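Local coordinates for protein fructose-bisphosphate aldolase (PDB 4TR9) that belongs to the class I fructose-bisphosphate aldolase family, whose chain folds into a TIM barrel, and here holds a bound ligand in a pocket of the barrel, at residues Phe150-Thr155 and Val191-Pro196; Ala234-Asn239 and Pro273-Leu278. All coordinates share one frame; numbering follows the deposited sequence.

Contact 1. Residues Phe150-Thr155 and Val191-Pro196. With 38D (N'-[(E)-(2,4-dichlorophenyl)methylidene]-3,4-dihydroxybenzohydrazide), chain K.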
ATOM      1  N   PHE A 150      -5.704   7.371  29.849  1.00 34.25           N
ATOM      2  CA  PHE A 150      -6.010   6.880  28.510  1.00 32.96           C
ATOM      3  C   PHE A 150      -6.764   7.937  27.707  1.00 33.67           C
ATOM      4  O   PHE A 150      -7.437   8.797  28.273  1.00 39.95           O
ATOM      5  CB  PHE A 150      -6.805   5.567  28.576  1.00 31.73           C
ATOM      6  CG  PHE A 150      -8.219   5.716  29.073  1.00 30.44           C
ATOM      7  CD1 PHE A 150      -9.271   5.857  28.181  1.00 26.48           C
ATOM      8  CD2 PHE A 150      -8.501   5.679  30.430  1.00 30.76           C
ATOM      9  CE1 PHE A 150     -10.574   5.979  28.632  1.00 30.44           C
ATOM     10  CE2 PHE A 150      -9.803   5.799  30.887  1.00 29.33           C
ATOM     11  CZ  PHE A 150     -10.839   5.949  29.985  1.00 30.98           C
ATOM     12  N   ALA A 151      -6.636   7.875  26.384  1.00 37.82           N
ATOM     13  CA  ALA A 151      -7.229   8.886  25.514  1.00 40.10           C
ATOM     14  C   ALA A 151      -8.190   8.276  24.499  1.00 37.82           C
ATOM     15  O   ALA A 151      -8.257   7.056  24.348  1.00 35.07           O
ATOM     16  CB  ALA A 151      -6.136   9.667  24.799  1.00 37.16           C
ATOM     17  N   LYS A 152      -8.931   9.133  23.804  1.00 37.02           N
ATOM     18  CA  LYS A 152      -9.897   8.679  22.808  1.00 36.41           C
ATOM     19  C   LYS A 152      -9.884   9.578  21.571  1.00 35.87           C
ATOM     20  O   LYS A 152      -9.584  10.768  21.658  1.00 41.69           O
ATOM     21  CB  LYS A 152     -11.300   8.630  23.411  1.00 36.43           C
ATOM     22  CG  LYS A 152     -12.229   7.641  22.728  1.00 45.01           C
ATOM     23  CD  LYS A 152     -13.624   8.212  22.597  1.00 50.43           C
ATOM     24  CE  LYS A 152     -13.597   9.491  21.783  1.00 51.56           C
ATOM     25  NZ  LYS A 152     -14.951  10.070  21.612  1.00 68.19           N
ATOM     26  N   TRP A 153     -10.227   8.998  20.425  1.00 32.58           N
ATOM     27  CA  TRP A 153     -10.143   9.681  19.137  1.00 40.17           C
ATOM     28  C   TRP A 153     -11.161   9.067  18.185  1.00 39.48           C
ATOM     29  O   TRP A 153     -10.973   7.952  17.699  1.00 35.03           O
ATOM     30  CB  TRP A 153      -8.717   9.570  18.586  1.00 43.06           C
ATOM     31  CG  TRP A 153      -8.456  10.108  17.196  1.00 41.12           C
ATOM     32  CD1 TRP A 153      -8.963   9.633  16.020  1.00 41.72           C
ATOM     33  CD2 TRP A 153      -7.562  11.172  16.843  1.00 41.47           C
ATOM     34  NE1 TRP A 153      -8.466  10.355  14.962  1.00 42.84           N
ATOM     35  CE2 TRP A 153      -7.603  11.305  15.440  1.00 46.31           C
ATOM     36  CE3 TRP A 153      -6.746  12.039  17.579  1.00 40.04           C
ATOM     37  CZ2 TRP A 153      -6.855  12.265  14.757  1.00 47.72           C
ATOM     38  CZ3 TRP A 153      -6.002  12.991  16.899  1.00 45.47           C
ATOM     39  CH2 TRP A 153      -6.062  13.096  15.502  1.00 47.59           C
ATOM     40  N   ARG A 154     -12.243   9.793  17.929  1.00 34.85           N
ATOM     41  CA  ARG A 154     -13.359   9.255  17.155  1.00 33.31           C
ATOM     42  C   ARG A 154     -13.292   9.613  15.673  1.00 38.40           C
ATOM     43  O   ARG A 154     -13.214  10.783  15.306  1.00 41.16           O
ATOM     44  CB  ARG A 154     -14.685   9.743  17.738  1.00 42.52           C
ATOM     45  CG  ARG A 154     -15.909   9.349  16.927  1.00 45.22           C
ATOM     46  CD  ARG A 154     -17.187   9.770  17.633  1.00 55.57           C
ATOM     47  NE  ARG A 154     -18.382   9.459  16.856  1.00 55.27           N
ATOM     48  CZ  ARG A 154     -19.015  10.330  16.075  1.00 67.05           C
ATOM     49  NH1 ARG A 154     -20.097   9.960  15.406  1.00 68.10           N
ATOM     50  NH2 ARG A 154     -18.563  11.573  15.964  1.00 73.98           N
ATOM     51  N   THR A 155     -13.330   8.588  14.827  1.00 42.28           N
ATOM     52  CA  THR A 155     -13.396   8.780  13.384  1.00 36.58           C
ATOM     53  C   THR A 155     -14.692   8.175  12.857  1.00 37.41           C
ATOM     54  O   THR A 155     -15.219   7.224  13.436  1.00 36.21           O
ATOM     55  CB  THR A 155     -12.192   8.145  12.667  1.00 40.68           C
ATOM     56  OG1 THR A 155     -11.017   8.298  13.472  1.00 57.16           O
ATOM     57  CG2 THR A 155     -11.966   8.807  11.316  1.00 51.13           C
ATOM     58  N   VAL A 191      -2.965   5.386  27.073  1.00 38.06           N
ATOM     59  CA  VAL A 191      -3.550   4.290  26.310  1.00 36.27           C
ATOM     60  C   VAL A 191      -4.546   4.820  25.285  1.00 35.69           C
ATOM     61  O   VAL A 191      -5.556   5.420  25.645  1.00 35.26           O
ATOM     62  CB  VAL A 191      -4.255   3.271  27.226  1.00 33.79           C
ATOM     63  CG1 VAL A 191      -5.042   2.267  26.398  1.00 28.89           C
ATOM     64  CG2 VAL A 191      -3.241   2.565  28.110  1.00 36.16           C
ATOM     65  N   PRO A 192      -4.258   4.602  23.996  1.00 34.85           N
ATOM     66  CA  PRO A 192      -5.134   5.109  22.938  1.00 37.56           C
ATOM     67  C   PRO A 192      -6.339   4.211  22.673  1.00 44.17           C
ATOM     68  O   PRO A 192      -6.183   3.007  22.464  1.00 37.45           O
ATOM     69  CB  PRO A 192      -4.212   5.148  21.720  1.00 36.16           C
ATOM     70  CG  PRO A 192      -3.240   4.044  21.960  1.00 33.75           C
ATOM     71  CD  PRO A 192      -3.050   3.955  23.454  1.00 36.04           C
ATOM     72  N   ILE A 193      -7.530   4.796  22.694  1.00 42.08           N
ATOM     73  CA  ILE A 193      -8.730   4.081  22.286  1.00 33.89           C
ATOM     74  C   ILE A 193      -9.020   4.385  20.821  1.00 42.35           C
ATOM     75  O   ILE A 193      -9.471   5.479  20.477  1.00 42.15           O
ATOM     76  CB  ILE A 193      -9.947   4.450  23.151  1.00 34.10           C
ATOM     77  CG1 ILE A 193      -9.718   4.017  24.600  1.00 40.26           C
ATOM     78  CG2 ILE A 193     -11.204   3.798  22.606  1.00 40.19           C
ATOM     79  CD1 ILE A 193     -10.930   4.194  25.486  1.00 36.00           C
ATOM     80  N   VAL A 194      -8.741   3.413  19.960  1.00 40.89           N
ATOM     81  CA  VAL A 194      -8.937   3.577  18.526  1.00 38.89           C
ATOM     82  C   VAL A 194     -10.401   3.379  18.155  1.00 39.86           C
ATOM     83  O   VAL A 194     -10.946   2.287  18.310  1.00 40.23           O
ATOM     84  CB  VAL A 194      -8.066   2.592  17.728  1.00 33.56           C
ATOM     85  CG1 VAL A 194      -8.292   2.769  16.236  1.00 38.05           C
ATOM     86  CG2 VAL A 194      -6.599   2.784  18.079  1.00 28.12           C
ATOM     87  N   GLU A 195     -11.036   4.440  17.667  1.00 29.07           N
ATOM     88  CA  GLU A 195     -12.456   4.388  17.343  1.00 32.90           C
ATOM     89  C   GLU A 195     -12.726   4.681  15.868  1.00 32.66           C
ATOM     90  O   GLU A 195     -12.908   5.836  15.482  1.00 34.83           O
ATOM     91  CB  GLU A 195     -13.237   5.372  18.220  1.00 37.24           C
ATOM     92  CG  GLU A 195     -14.745   5.333  18.013  1.00 35.25           C
ATOM     93  CD  GLU A 195     -15.477   6.357  18.858  1.00 48.37           C
ATOM     94  OE1 GLU A 195     -14.830   6.991  19.718  1.00 50.47           O
ATOM     95  OE2 GLU A 195     -16.699   6.530  18.662  1.00 54.50           O
ATOM     96  N   PRO A 196     -12.733   3.629  15.036  1.00 32.67           N
ATOM     97  CA  PRO A 196     -13.157   3.741  13.639  1.00 34.24           C
ATOM     98  C   PRO A 196     -14.648   3.452  13.489  1.00 35.24           C
ATOM     99  O   PRO A 196     -15.024   2.419  12.936  1.00 41.00           O
ATOM    100  CB  PRO A 196     -12.316   2.673  12.941  1.00 34.52           C
ATOM    101  CG  PRO A 196     -12.159   1.611  13.982  1.00 34.39           C
ATOM    102  CD  PRO A 196     -12.149   2.308  15.326  1.00 30.26           C
TER
HETATM  103  N12 38D K 401     -20.716  14.417  18.217  0.85 78.90           N
HETATM  104  C13 38D K 401     -21.944  13.869  17.715  0.85 78.90           C
HETATM  105  C15 38D K 401     -22.371  16.102  16.689  0.85 78.90           C
HETATM  106  C17 38D K 401     -23.663  16.373  14.691  0.85 78.90           C
HETATM  107  C20 38D K 401     -23.318  14.176  15.585  0.85 78.90           C
HETATM  108  C01 38D K 401     -19.014  11.064  20.337  0.85 78.90           C
HETATM  109  C02 38D K 401     -18.532   9.947  21.020  0.85 78.90           C
HETATM  110  O03 38D K 401     -18.667   8.647  20.486  0.85 78.90           O
HETATM  111  C04 38D K 401     -17.909  10.113  22.249  0.85 78.90           C
HETATM  112  C05 38D K 401     -17.766  11.379  22.791  0.85 78.90           C
HETATM  113  C06 38D K 401     -18.243  12.488  22.115  0.85 78.90           C
HETATM  114  O07 38D K 401     -17.414   8.998  22.963  0.85 78.90           O
HETATM  115  C08 38D K 401     -18.856  12.329  20.890  0.85 78.90           C
HETATM  116  C09 38D K 401     -19.381  13.580  20.178  0.85 78.90           C
HETATM  117  O10 38D K 401     -19.155  14.690  20.646  0.85 78.90           O
HETATM  118  N11 38D K 401     -20.143  13.394  18.975  0.85 78.90           N
HETATM  119  C14 38D K 401     -22.563  14.736  16.623  0.85 78.90           C
HETATM  120  C16 38D K 401     -22.919  16.927  15.720  0.85 78.90           C
HETATM  121 CL1  38D K 401     -24.339  17.431  13.486  0.85 78.90          CL
HETATM  122  C19 38D K 401     -23.866  15.005  14.615  0.85 78.90           C
HETATM  123 CL2  38D K 401     -23.586  12.457  15.472  0.85 78.90          CL
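Neighbouring parallel strands of the TIM barrel meet where F150-T155 lies beside V191-P196, the two strands of a beta-alpha-beta unit whose crossover is helix 168-187. Their axes diverge by 25°, and three backbone bonds join them: A151 N to V191 O (2.8 Å), I193 N to A151 O and T155 N to E195 O. A151, W153, T155, P192, V194 and P196 point outward; W153 stacks on Y181 of the crossover helix, while V194 and P196 meet helix 206-226. F150, K152, R154, V191, I193 and E195 face the barrel interior. There the F150 ring slants against the tip of I193, F150 CD1 to I193 CD1 3.6 Å, and F150 CB sits beside V191 CB.

Further along, charge takes over. E195, extended from a CG anti to its backbone N (chi1 -177°), reaches across the strand pair and sets its carboxylate over the aliphatic chains of K152 and R154. E195 OE1 lies 3.4 Å from K152 CD and makes only a long salt bridge with K152 NZ (3.6 Å). OE1 is buried and accepts no hydrogen bond in the model; K237 NZ lies near it in a further long, weak ion pair. OE2 lies at the edge of the R154 guanidinium, the two planes 64° apart, in another long salt bridge; the stronger partner of R154 NE is E197.

K152, R154 and E195 also line the pocket of N'-[(E)-(2,4-dichlorophenyl)methylidene]-3,4-dihydroxybenzohydrazide. N11 of the ligand lies over one guanidinium face of R154. K152, bent at chi2 and chi3, brings NZ to 3.0 Å from ligand O07 while also pairing with D40. Ligand O03 gives E195 OE2 a weak hydrogen bond of 3.4 Å.

Contact 2. Residues Ala234-Asn239 and Pro273-Leu278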
ATOM      1  N   ALA A 234      -3.214  -0.861  23.759  1.00 33.25           N
ATOM      2  CA  ALA A 234      -4.245  -0.131  23.032  1.00 37.56           C
ATOM      3  C   ALA A 234      -5.615  -0.778  23.199  1.00 34.57           C
ATOM      4  O   ALA A 234      -5.727  -1.905  23.679  1.00 28.77           O
ATOM      5  CB  ALA A 234      -3.880  -0.037  21.557  1.00 30.35           C
ATOM      6  N   LEU A 235      -6.654  -0.048  22.806  1.00 37.08           N
ATOM      7  CA  LEU A 235      -8.015  -0.570  22.822  1.00 38.54           C
ATOM      8  C   LEU A 235      -8.730  -0.214  21.525  1.00 38.08           C
ATOM      9  O   LEU A 235      -8.379   0.761  20.861  1.00 35.30           O
ATOM     10  CB  LEU A 235      -8.796  -0.027  24.022  1.00 34.87           C
ATOM     11  CG  LEU A 235      -8.393  -0.534  25.409  1.00 34.14           C
ATOM     12  CD1 LEU A 235      -9.233   0.136  26.487  1.00 34.10           C
ATOM     13  CD2 LEU A 235      -8.520  -2.049  25.493  1.00 34.28           C
ATOM     14  N   LEU A 236      -9.731  -1.009  21.167  1.00 37.40           N
ATOM     15  CA  LEU A 236     -10.501  -0.770  19.954  1.00 38.65           C
ATOM     16  C   LEU A 236     -11.942  -0.414  20.291  1.00 37.92           C
ATOM     17  O   LEU A 236     -12.590  -1.102  21.080  1.00 37.37           O
ATOM     18  CB  LEU A 236     -10.461  -1.997  19.041  1.00 30.94           C
ATOM     19  CG  LEU A 236     -11.216  -1.905  17.713  1.00 37.24           C
ATOM     20  CD1 LEU A 236     -10.631  -0.813  16.831  1.00 31.98           C
ATOM     21  CD2 LEU A 236     -11.201  -3.245  16.993  1.00 40.35           C
ATOM     22  N   LYS A 237     -12.442   0.661  19.692  1.00 30.37           N
ATOM     23  CA  LYS A 237     -13.828   1.066  19.894  1.00 38.11           C
ATOM     24  C   LYS A 237     -14.584   1.089  18.570  1.00 40.35           C
ATOM     25  O   LYS A 237     -14.778   2.150  17.977  1.00 46.67           O
ATOM     26  CB  LYS A 237     -13.899   2.437  20.573  1.00 40.96           C
ATOM     27  CG  LYS A 237     -15.304   2.864  20.975  1.00 46.77           C
ATOM     28  CD  LYS A 237     -15.290   4.174  21.745  1.00 45.07           C
ATOM     29  CE  LYS A 237     -16.695   4.594  22.147  1.00 51.89           C
ATOM     30  NZ  LYS A 237     -16.691   5.840  22.962  1.00 61.77           N
ATOM     31  N   PRO A 238     -15.006  -0.090  18.094  1.00 39.42           N
ATOM     32  CA  PRO A 238     -15.741  -0.194  16.836  1.00 40.06           C
ATOM     33  C   PRO A 238     -17.244  -0.239  17.060  1.00 46.39           C
ATOM     34  O   PRO A 238     -17.701  -0.271  18.204  1.00 46.18           O
ATOM     35  CB  PRO A 238     -15.240  -1.516  16.270  1.00 37.85           C
ATOM     36  CG  PRO A 238     -15.075  -2.365  17.501  1.00 33.84           C
ATOM     37  CD  PRO A 238     -14.697  -1.424  18.638  1.00 36.49           C
ATOM     38  N   ASN A 239     -18.004  -0.243  15.972  1.00 40.44           N
ATOM     39  CA  ASN A 239     -19.443  -0.425  16.053  1.00 45.01           C
ATOM     40  C   ASN A 239     -19.792  -1.902  15.963  1.00 46.87           C
ATOM     41  O   ASN A 239     -19.059  -2.681  15.356  1.00 44.71           O
ATOM     42  CB  ASN A 239     -20.147   0.347  14.939  1.00 49.16           C
ATOM     43  CG  ASN A 239     -19.725  -0.113  13.558  1.00 58.78           C
ATOM     44  OD1 ASN A 239     -18.542  -0.336  13.300  1.00 55.03           O
ATOM     45  ND2 ASN A 239     -20.695  -0.268  12.664  1.00 69.82           N
ATOM     46  N   PRO A 273      -5.777  -6.341  24.221  1.00 40.91           N
ATOM     47  CA  PRO A 273      -6.336  -6.853  25.477  1.00 40.21           C
ATOM     48  C   PRO A 273      -7.861  -6.878  25.492  1.00 39.34           C
ATOM     49  O   PRO A 273      -8.449  -7.704  26.189  1.00 45.75           O
ATOM     50  CB  PRO A 273      -5.797  -5.870  26.524  1.00 40.99           C
ATOM     51  CG  PRO A 273      -5.531  -4.622  25.765  1.00 38.35           C
ATOM     52  CD  PRO A 273      -5.068  -5.065  24.411  1.00 42.27           C
ATOM     53  N   GLY A 274      -8.494  -5.989  24.733  1.00 31.40           N
ATOM     54  CA  GLY A 274      -9.943  -5.940  24.700  1.00 32.80           C
ATOM     55  C   GLY A 274     -10.536  -5.037  23.637  1.00 35.75           C
ATOM     56  O   GLY A 274      -9.827  -4.296  22.956  1.00 34.70           O
ATOM     57  N   VAL A 275     -11.856  -5.111  23.499  1.00 31.51           N
ATOM     58  CA  VAL A 275     -12.594  -4.289  22.549  1.00 30.89           C
ATOM     59  C   VAL A 275     -13.798  -3.650  23.234  1.00 39.58           C
ATOM     60  O   VAL A 275     -14.642  -4.345  23.799  1.00 41.80           O
ATOM     61  CB  VAL A 275     -13.066  -5.115  21.337  1.00 35.01           C
ATOM     62  CG1 VAL A 275     -14.108  -4.353  20.540  1.00 39.01           C
ATOM     63  CG2 VAL A 275     -11.884  -5.501  20.461  1.00 31.65           C
ATOM     64  N   VAL A 276     -13.869  -2.324  23.188  1.00 35.04           N
ATOM     65  CA  VAL A 276     -14.946  -1.593  23.847  1.00 37.76           C
ATOM     66  C   VAL A 276     -15.963  -1.059  22.837  1.00 41.55           C
ATOM     67  O   VAL A 276     -15.720  -0.060  22.162  1.00 48.03           O
ATOM     68  CB  VAL A 276     -14.390  -0.428  24.694  1.00 38.99           C
ATOM     69  CG1 VAL A 276     -13.925  -0.935  26.047  1.00 35.40           C
ATOM     70  CG2 VAL A 276     -13.247   0.272  23.969  1.00 38.78           C
ATOM     71  N   PHE A 277     -17.107  -1.729  22.741  1.00 36.96           N
ATOM     72  CA  PHE A 277     -18.132  -1.351  21.771  1.00 38.05           C
ATOM     73  C   PHE A 277     -18.790  -0.014  22.097  1.00 41.43           C
ATOM     74  O   PHE A 277     -18.860   0.394  23.256  1.00 45.04           O
ATOM     75  CB  PHE A 277     -19.206  -2.438  21.682  1.00 40.96           C
ATOM     76  CG  PHE A 277     -18.723  -3.717  21.066  1.00 39.68           C
ATOM     77  CD1 PHE A 277     -18.538  -3.813  19.698  1.00 37.76           C
ATOM     78  CD2 PHE A 277     -18.462  -4.825  21.854  1.00 39.63           C
ATOM     79  CE1 PHE A 277     -18.094  -4.989  19.126  1.00 38.41           C
ATOM     80  CE2 PHE A 277     -18.019  -6.005  21.288  1.00 38.67           C
ATOM     81  CZ  PHE A 277     -17.835  -6.086  19.922  1.00 33.84           C
ATOM     82  N   LEU A 278     -19.270   0.662  21.058  1.00 37.26           N
ATOM     83  CA  LEU A 278     -20.015   1.901  21.226  1.00 44.67           C
ATOM     84  C   LEU A 278     -21.503   1.643  21.011  1.00 48.73           C
ATOM     85  O   LEU A 278     -21.885   0.860  20.142  1.00 48.32           O
ATOM     86  CB  LEU A 278     -19.500   2.978  20.266  1.00 43.42           C
ATOM     87  CG  LEU A 278     -19.457   2.665  18.767  1.00 49.54           C
ATOM     88  CD1 LEU A 278     -20.732   3.119  18.066  1.00 50.77           C
ATOM     89  CD2 LEU A 278     -18.232   3.300  18.123  1.00 47.97           C
TER
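L235 and P273 begin the seam where A234-N239 and P273-L278, running in the same general direction with 33° between them, close the TIM barrel. The P273 ring lies against the backbone of A234, its CD 3.3 Å from A234 O, and crosses the L235 side chain at about a right angle. At G274 the carbonyl oxygen meets the methyl L235 CD2 at 3.6 Å. V275 lies side by side with L236, both pointing the same way, with CG2 against L236 CB. Its other methyl, CG1, is anti to the backbone N (chi1 166°), which places it 3.5 Å from P238 CD and also over the centre of the F277 ring.

V276 carries the one strong backbone bond of the seam: its N donates to L236 O at 2.8 Å. V276 O receives a CA-H contact from K237 CA (3.2 Å), and K237 CG lies equally near this oxygen, so the root of the lysine is held against the strand. F277 brings its ring obliquely to P238 O. L278 N makes a weak hydrogen bond of 3.4 Å to P238 O, and L278 CB abuts K237 CE, the two side chains crossing roughly at right angles, while extended K237 carries NZ on to the ligand pocket.

Strand 191-198 flanks the seam through L235 and K237, and strand 303-308 through P273 and V275, both by backbone bonds; helix 16-29 packs on L235 and P273 at the N-terminal end of the strands.

How the contacts relate
Following the chain from its N terminus, F150-T155 comes first, and contact 1 closes a loop of 35 residues holding helix 168-187. Helix 206-226 then leads to A234-N239, from which the chain passes through helix 253-267 before contact 2 closes the second loop, of 33 residues. The loops follow in series, neither nesting nor crossing. Between the contacts, strands 191-198 and 235-236 are neighbours: V194 N and O make probable hydrogen bonds with L235 O and K237 N, at 2.8 and 2.6 Å. Four consecutive barrel strands are thus tied together, and K152, R154, E195 and K237 from both contacts meet at one ligand pocket.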